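Local structure of EGF family domain-containing protein (Toxoplasma gondii, 4Z80) at residues A[23-28]-A[93-98]; A[89-94]-A[331-336]. The protein is a divergent apical membrane antigen, AMA4, that binds a peptide of the rhoptry neck protein RON2L1 and probably takes part in forming the moving junction during host-cell invasion. All coordinates share one frame; numbering follows the deposited sequence.

Contact 1 (A[23-28]-A[93-98])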
loop_
_atom_site.group_PDB
_atom_site.type_symbol
_atom_site.label_atom_id
_atom_site.label_comp_id
_atom_site.label_asym_id
_atom_site.label_seq_id
_atom_site.Cartn_x
_atom_site.Cartn_y
_atom_site.Cartn_z
ATOM N N LYS A 23 -9.885 -4.792 -16.527
ATOM C CA LYS A 23 -8.815 -4.974 -17.506
ATOM C C LYS A 23 -7.470 -4.426 -17.014
ATOM O O LYS A 23 -6.418 -4.985 -17.325
ATOM C CB LYS A 23 -9.192 -4.300 -18.829
ATOM C CG LYS A 23 -8.209 -4.561 -19.974
ATOM C CD LYS A 23 -8.705 -3.936 -21.261
ATOM C CE LYS A 23 -7.915 -4.424 -22.466
ATOM N NZ LYS A 23 -6.548 -3.843 -22.532
ATOM N N ASN A 24 -7.504 -3.339 -16.246
ATOM C CA ASN A 24 -6.288 -2.589 -15.931
ATOM C C ASN A 24 -5.794 -2.721 -14.495
ATOM O O ASN A 24 -4.625 -2.481 -14.234
ATOM C CB ASN A 24 -6.519 -1.115 -16.268
ATOM C CG ASN A 24 -6.746 -0.907 -17.752
ATOM O OD1 ASN A 24 -6.360 -1.746 -18.566
ATOM N ND2 ASN A 24 -7.381 0.190 -18.111
ATOM N N HIS A 25 -6.672 -3.128 -13.581
ATOM C CA HIS A 25 -6.280 -3.374 -12.199
ATOM C C HIS A 25 -5.734 -4.791 -12.119
ATOM O O HIS A 25 -6.401 -5.729 -11.658
ATOM C CB HIS A 25 -7.464 -3.166 -11.256
ATOM C CG HIS A 25 -7.090 -3.111 -9.810
ATOM N ND1 HIS A 25 -6.205 -2.182 -9.308
ATOM C CD2 HIS A 25 -7.507 -3.843 -8.750
ATOM C CE1 HIS A 25 -6.079 -2.354 -8.006
ATOM N NE2 HIS A 25 -6.862 -3.353 -7.641
ATOM N N VAL A 26 -4.502 -4.935 -12.584
ATOM C CA VAL A 26 -3.928 -6.240 -12.828
ATOM C C VAL A 26 -2.916 -6.623 -11.760
ATOM O O VAL A 26 -2.540 -5.818 -10.905
ATOM C CB VAL A 26 -3.247 -6.295 -14.209
ATOM C CG1 VAL A 26 -4.233 -5.933 -15.302
ATOM C CG2 VAL A 26 -2.047 -5.363 -14.272
ATOM N N ASP A 27 -2.493 -7.876 -11.829
ATOM C CA ASP A 27 -1.433 -8.400 -10.989
ATOM C C ASP A 27 -0.174 -8.433 -11.825
ATOM O O ASP A 27 -0.031 -9.298 -12.684
ATOM C CB ASP A 27 -1.781 -9.806 -10.491
ATOM C CG ASP A 27 -0.711 -10.391 -9.583
ATOM O OD1 ASP A 27 -0.231 -9.677 -8.679
ATOM O OD2 ASP A 27 -0.362 -11.576 -9.767
ATOM N N LEU A 28 0.716 -7.472 -11.620
ATOM C CA LEU A 28 1.951 -7.460 -12.380
ATOM C C LEU A 28 3.140 -7.742 -11.490
ATOM O O LEU A 28 3.095 -7.566 -10.265
ATOM C CB LEU A 28 2.137 -6.127 -13.110
ATOM C CG LEU A 28 2.448 -4.845 -12.333
ATOM C CD1 LEU A 28 3.923 -4.706 -11.958
ATOM C CD2 LEU A 28 2.026 -3.634 -13.158
ATOM N N GLY A 93 -2.719 -5.469 -7.024
ATOM C CA GLY A 93 -3.629 -4.566 -7.705
ATOM C C GLY A 93 -2.854 -3.379 -8.239
ATOM O O GLY A 93 -2.327 -2.586 -7.467
ATOM N N ALA A 94 -2.791 -3.249 -9.556
ATOM C CA ALA A 94 -1.920 -2.247 -10.176
ATOM C C ALA A 94 -2.372 -0.796 -10.031
ATOM O O ALA A 94 -1.545 0.102 -10.171
ATOM C CB ALA A 94 -1.748 -2.563 -11.649
ATOM N N CYS A 95 -3.654 -0.555 -9.776
ATOM C CA CYS A 95 -4.162 0.813 -9.643
ATOM C C CYS A 95 -4.142 1.279 -8.197
ATOM O O CYS A 95 -4.580 0.554 -7.310
ATOM C CB CYS A 95 -5.591 0.925 -10.175
ATOM S SG CYS A 95 -5.744 0.656 -11.952
ATOM N N PRO A 96 -3.673 2.514 -7.953
ATOM C CA PRO A 96 -3.830 3.103 -6.625
ATOM C C PRO A 96 -5.300 3.170 -6.221
ATOM O O PRO A 96 -6.168 3.463 -7.049
ATOM C CB PRO A 96 -3.242 4.506 -6.785
ATOM C CG PRO A 96 -2.334 4.402 -7.951
ATOM C CD PRO A 96 -2.955 3.417 -8.872
ATOM N N ASN A 97 -5.567 2.893 -4.951
ATOM C CA ASN A 97 -6.936 2.808 -4.470
ATOM C C ASN A 97 -7.202 3.985 -3.551
ATOM O O ASN A 97 -6.774 4.006 -2.406
ATOM C CB ASN A 97 -7.159 1.474 -3.762
ATOM C CG ASN A 97 -8.614 1.115 -3.650
ATOM O OD1 ASN A 97 -9.479 1.981 -3.580
ATOM N ND2 ASN A 97 -8.900 -0.185 -3.630
ATOM N N TYR A 98 -7.867 4.995 -4.095
ATOM C CA TYR A 98 -8.038 6.249 -3.377
ATOM C C TYR A 98 -9.089 6.150 -2.278
ATOM O O TYR A 98 -10.214 5.676 -2.497
ATOM C CB TYR A 98 -8.380 7.371 -4.364
ATOM C CG TYR A 98 -7.248 7.622 -5.341
ATOM C CD1 TYR A 98 -6.144 8.369 -4.966
ATOM C CD2 TYR A 98 -7.275 7.096 -6.628
ATOM C CE1 TYR A 98 -5.097 8.590 -5.841
ATOM C CE2 TYR A 98 -6.232 7.317 -7.509
ATOM C CZ TYR A 98 -5.148 8.063 -7.104
ATOM O OH TYR A 98 -4.111 8.277 -7.984
HETATM O O HOH W 1 -0.149 -5.294 -9.371
#

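Contact 2 (A[89-94]-A[331-336])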
loop_
_atom_site.group_PDB
_atom_site.type_symbol
_atom_site.label_atom_id
_atom_site.label_comp_id
_atom_site.label_asym_id
_atom_site.label_seq_id
_atom_site.Cartn_x
_atom_site.Cartn_y
_atom_site.Cartn_z
ATOM N N TYR A 89 0.043 -14.841 0.389
ATOM C CA TYR A 89 -0.340 -13.788 -0.540
ATOM C C TYR A 89 0.373 -12.461 -0.273
ATOM O O TYR A 89 0.499 -12.026 0.879
ATOM C CB TYR A 89 -1.847 -13.529 -0.449
ATOM C CG TYR A 89 -2.774 -14.534 -1.097
ATOM C CD1 TYR A 89 -2.436 -15.197 -2.264
ATOM C CD2 TYR A 89 -4.024 -14.773 -0.548
ATOM C CE1 TYR A 89 -3.319 -16.094 -2.854
ATOM C CE2 TYR A 89 -4.904 -15.659 -1.123
ATOM C CZ TYR A 89 -4.550 -16.317 -2.271
ATOM O OH TYR A 89 -5.448 -17.199 -2.835
ATOM N N MET A 90 0.796 -11.805 -1.350
ATOM C CA MET A 90 1.154 -10.390 -1.290
ATOM C C MET A 90 -0.048 -9.536 -1.693
ATOM O O MET A 90 -0.911 -9.981 -2.453
ATOM C CB MET A 90 2.363 -10.088 -2.189
ATOM C CG MET A 90 2.166 -10.373 -3.658
ATOM S SD MET A 90 3.742 -10.193 -4.536
ATOM C CE MET A 90 3.178 -10.447 -6.212
ATOM N N ALA A 91 -0.103 -8.313 -1.173
ATOM C CA ALA A 91 -1.112 -7.348 -1.581
ATOM C C ALA A 91 -0.903 -7.005 -3.054
ATOM O O ALA A 91 0.222 -6.720 -3.476
ATOM C CB ALA A 91 -1.041 -6.094 -0.719
ATOM N N ALA A 92 -1.979 -7.034 -3.833
ATOM C CA ALA A 92 -1.897 -6.914 -5.286
ATOM C C ALA A 92 -2.960 -5.971 -5.814
ATOM O O ALA A 92 -3.973 -5.727 -5.154
ATOM C CB ALA A 92 -2.048 -8.277 -5.935
ATOM N N GLY A 93 -2.719 -5.469 -7.024
ATOM C CA GLY A 93 -3.629 -4.566 -7.705
ATOM C C GLY A 93 -2.854 -3.379 -8.239
ATOM O O GLY A 93 -2.327 -2.586 -7.467
ATOM N N ALA A 94 -2.791 -3.249 -9.556
ATOM C CA ALA A 94 -1.920 -2.247 -10.176
ATOM C C ALA A 94 -2.372 -0.796 -10.031
ATOM O O ALA A 94 -1.545 0.102 -10.171
ATOM C CB ALA A 94 -1.748 -2.563 -11.649
ATOM N N TYR A 331 -4.174 3.704 -0.859
ATOM C CA TYR A 331 -3.612 2.378 -0.661
ATOM C C TYR A 331 -2.905 1.965 -1.946
ATOM O O TYR A 331 -3.516 1.870 -2.999
ATOM C CB TYR A 331 -4.711 1.371 -0.278
ATOM C CG TYR A 331 -4.195 -0.001 0.128
ATOM C CD1 TYR A 331 -3.984 -0.996 -0.823
ATOM C CD2 TYR A 331 -3.916 -0.296 1.457
ATOM C CE1 TYR A 331 -3.509 -2.254 -0.453
ATOM C CE2 TYR A 331 -3.441 -1.546 1.832
ATOM C CZ TYR A 331 -3.237 -2.515 0.875
ATOM O OH TYR A 331 -2.754 -3.754 1.258
ATOM N N VAL A 332 -1.603 1.730 -1.831
ATOM C CA VAL A 332 -0.725 1.514 -2.967
ATOM C C VAL A 332 -0.025 0.172 -2.835
ATOM O O VAL A 332 0.638 -0.068 -1.837
ATOM C CB VAL A 332 0.336 2.637 -3.026
ATOM C CG1 VAL A 332 1.340 2.400 -4.121
ATOM C CG2 VAL A 332 -0.352 3.993 -3.194
ATOM N N THR A 333 -0.147 -0.701 -3.826
ATOM C CA THR A 333 0.624 -1.936 -3.787
ATOM C C THR A 333 2.018 -1.731 -4.377
ATOM O O THR A 333 2.284 -0.764 -5.102
ATOM C CB THR A 333 -0.082 -3.088 -4.523
ATOM O OG1 THR A 333 -0.016 -2.889 -5.939
ATOM C CG2 THR A 333 -1.537 -3.198 -4.082
ATOM N N SER A 334 2.905 -2.653 -4.051
ATOM C CA SER A 334 4.290 -2.582 -4.496
ATOM C C SER A 334 4.361 -2.624 -6.015
ATOM O O SER A 334 5.283 -2.075 -6.622
ATOM C CB SER A 334 5.084 -3.735 -3.878
ATOM O OG SER A 334 6.485 -3.577 -4.041
ATOM N N HIS A 335 3.369 -3.263 -6.625
ATOM C CA HIS A 335 3.319 -3.434 -8.068
ATOM C C HIS A 335 2.275 -2.504 -8.693
ATOM O O HIS A 335 1.345 -2.936 -9.369
ATOM C CB HIS A 335 3.031 -4.899 -8.403
ATOM C CG HIS A 335 4.120 -5.843 -7.985
ATOM N ND1 HIS A 335 4.017 -6.665 -6.881
ATOM C CD2 HIS A 335 5.332 -6.100 -8.533
ATOM C CE1 HIS A 335 5.121 -7.386 -6.769
ATOM N NE2 HIS A 335 5.937 -7.058 -7.757
ATOM N N THR A 336 2.446 -1.212 -8.456
ATOM C CA THR A 336 1.599 -0.201 -9.062
ATOM C C THR A 336 2.076 0.064 -10.491
ATOM O O THR A 336 3.283 0.153 -10.728
ATOM C CB THR A 336 1.633 1.085 -8.227
ATOM O OG1 THR A 336 1.042 0.829 -6.942
ATOM C CG2 THR A 336 0.877 2.219 -8.900
HETATM O O HOH W 2 1.982 -4.792 -2.270
HETATM O O HOH W 3 1.654 -6.666 -5.664
HETATM O O HOH W 4 -1.567 0.157 -6.206
HETATM O O HOH W 1 -0.149 -5.294 -9.371
#

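Contact 1 (A[23-28]-A[93-98])
An inverse gamma turn centred on His25, just after the short helix 21-24, presents an imidazole ring to the Gly93-Cys95 turn. With CG anti to the backbone N (chi1 -168°), the ring lies against that turn, and its ND1 accepts the backbone N-H of Cys95 at 3.1 Å; the donor sits 18° out of the ring plane. ND1 therefore acts as an acceptor here, which would place a ring proton on NE2 if the imidazole is neutral. One face of the same ring is taken by Gly93, whose CA stands 3.6 Å from the ring centroid in a CH-pi contact displaced toward the rim. Gly93 CA comes within 3.3 Å of His25 CE1.

One residue on, Val26 O receives a weak bond from Ala94 N at 2.9 Å and a second proton from a bridging water that also accepts from Leu28 N. Ala94 CB meets Val26 CG2 at 3.8 Å. Cys95 turns its sulfur along the imidazole edge and is bonded to Cys344, in the range matching the PAN-clan apical membrane antigen 1 family. An inverse gamma turn at a helix end thus packs beside a disulfide, consistent with the disulfide-rich architecture of apical membrane antigens.

Contact 2 (A[89-94]-A[331-336])
Thr333 makes the direct polar link, its OG1 donating to Gly93 O at 2.8 Å. The hydroxyl comes in from above the carbonyl plane, 49° out of it, and reaches there because chi1 (73°) sets OG1 between the backbone N and the carbonyl carbon. That leaves CG2 to lie against the peptide, 3.6 Å from Ala92 C. Further along, the backbones touch through two CA-H...O contacts: Ala94 CA points at His335 O, and Thr336 CA at Ala94 O, 3.3 Å away. At the other end, Ala91 CB meets the ring edge of Tyr331, 3.5 Å from Tyr331 OH. The extended Met90 side chain crosses that of His335 at about a right angle, with SD at the imidazole edge and CE 3.7 Å from His335 CE1.

Strand 329-332 pairs with strand 97-98 in an antiparallel sheet but ends before Thr333; beyond its end, waters bridge the backbone of 89-94 to the following turn, while strand 89-91 itself pairs antiparallel with 60-62. Ala91 O takes protons from two of them, one leading to Ser334 N and the other 2.7 Å from His335 ND1. A third water donates to Gly93 O and Thr336 OG1 and accepts from Thr333 N. Thr336 OG1 in turn donates to Thr333 O at 2.7 Å, bracing the turn from within. Outside the pair, Glu177 holds His335 NE2, and Trp30 meets the imidazole ring.

Overall arrangement
From the N terminus, the chain leaves helix 21-24 and enters strand 27-30; contact 1 then closes the loop of 64 residues that returns at 93-98. Contact 2 begins on 89-94, so the two overlap at Gly93 and Ala94, and it closes a far longer loop of 236 residues at 331-336. The loops thus cross slightly, the second opening just before the first has closed. Their centres lie 7 Å apart, and one water belongs to both. Segments 23-28 and 331-336 also meet directly, Leu28 O packing on His335 CG. Together the contacts join the N-terminal three-stranded sheet to the sheet containing strands 97-98 and 329-332.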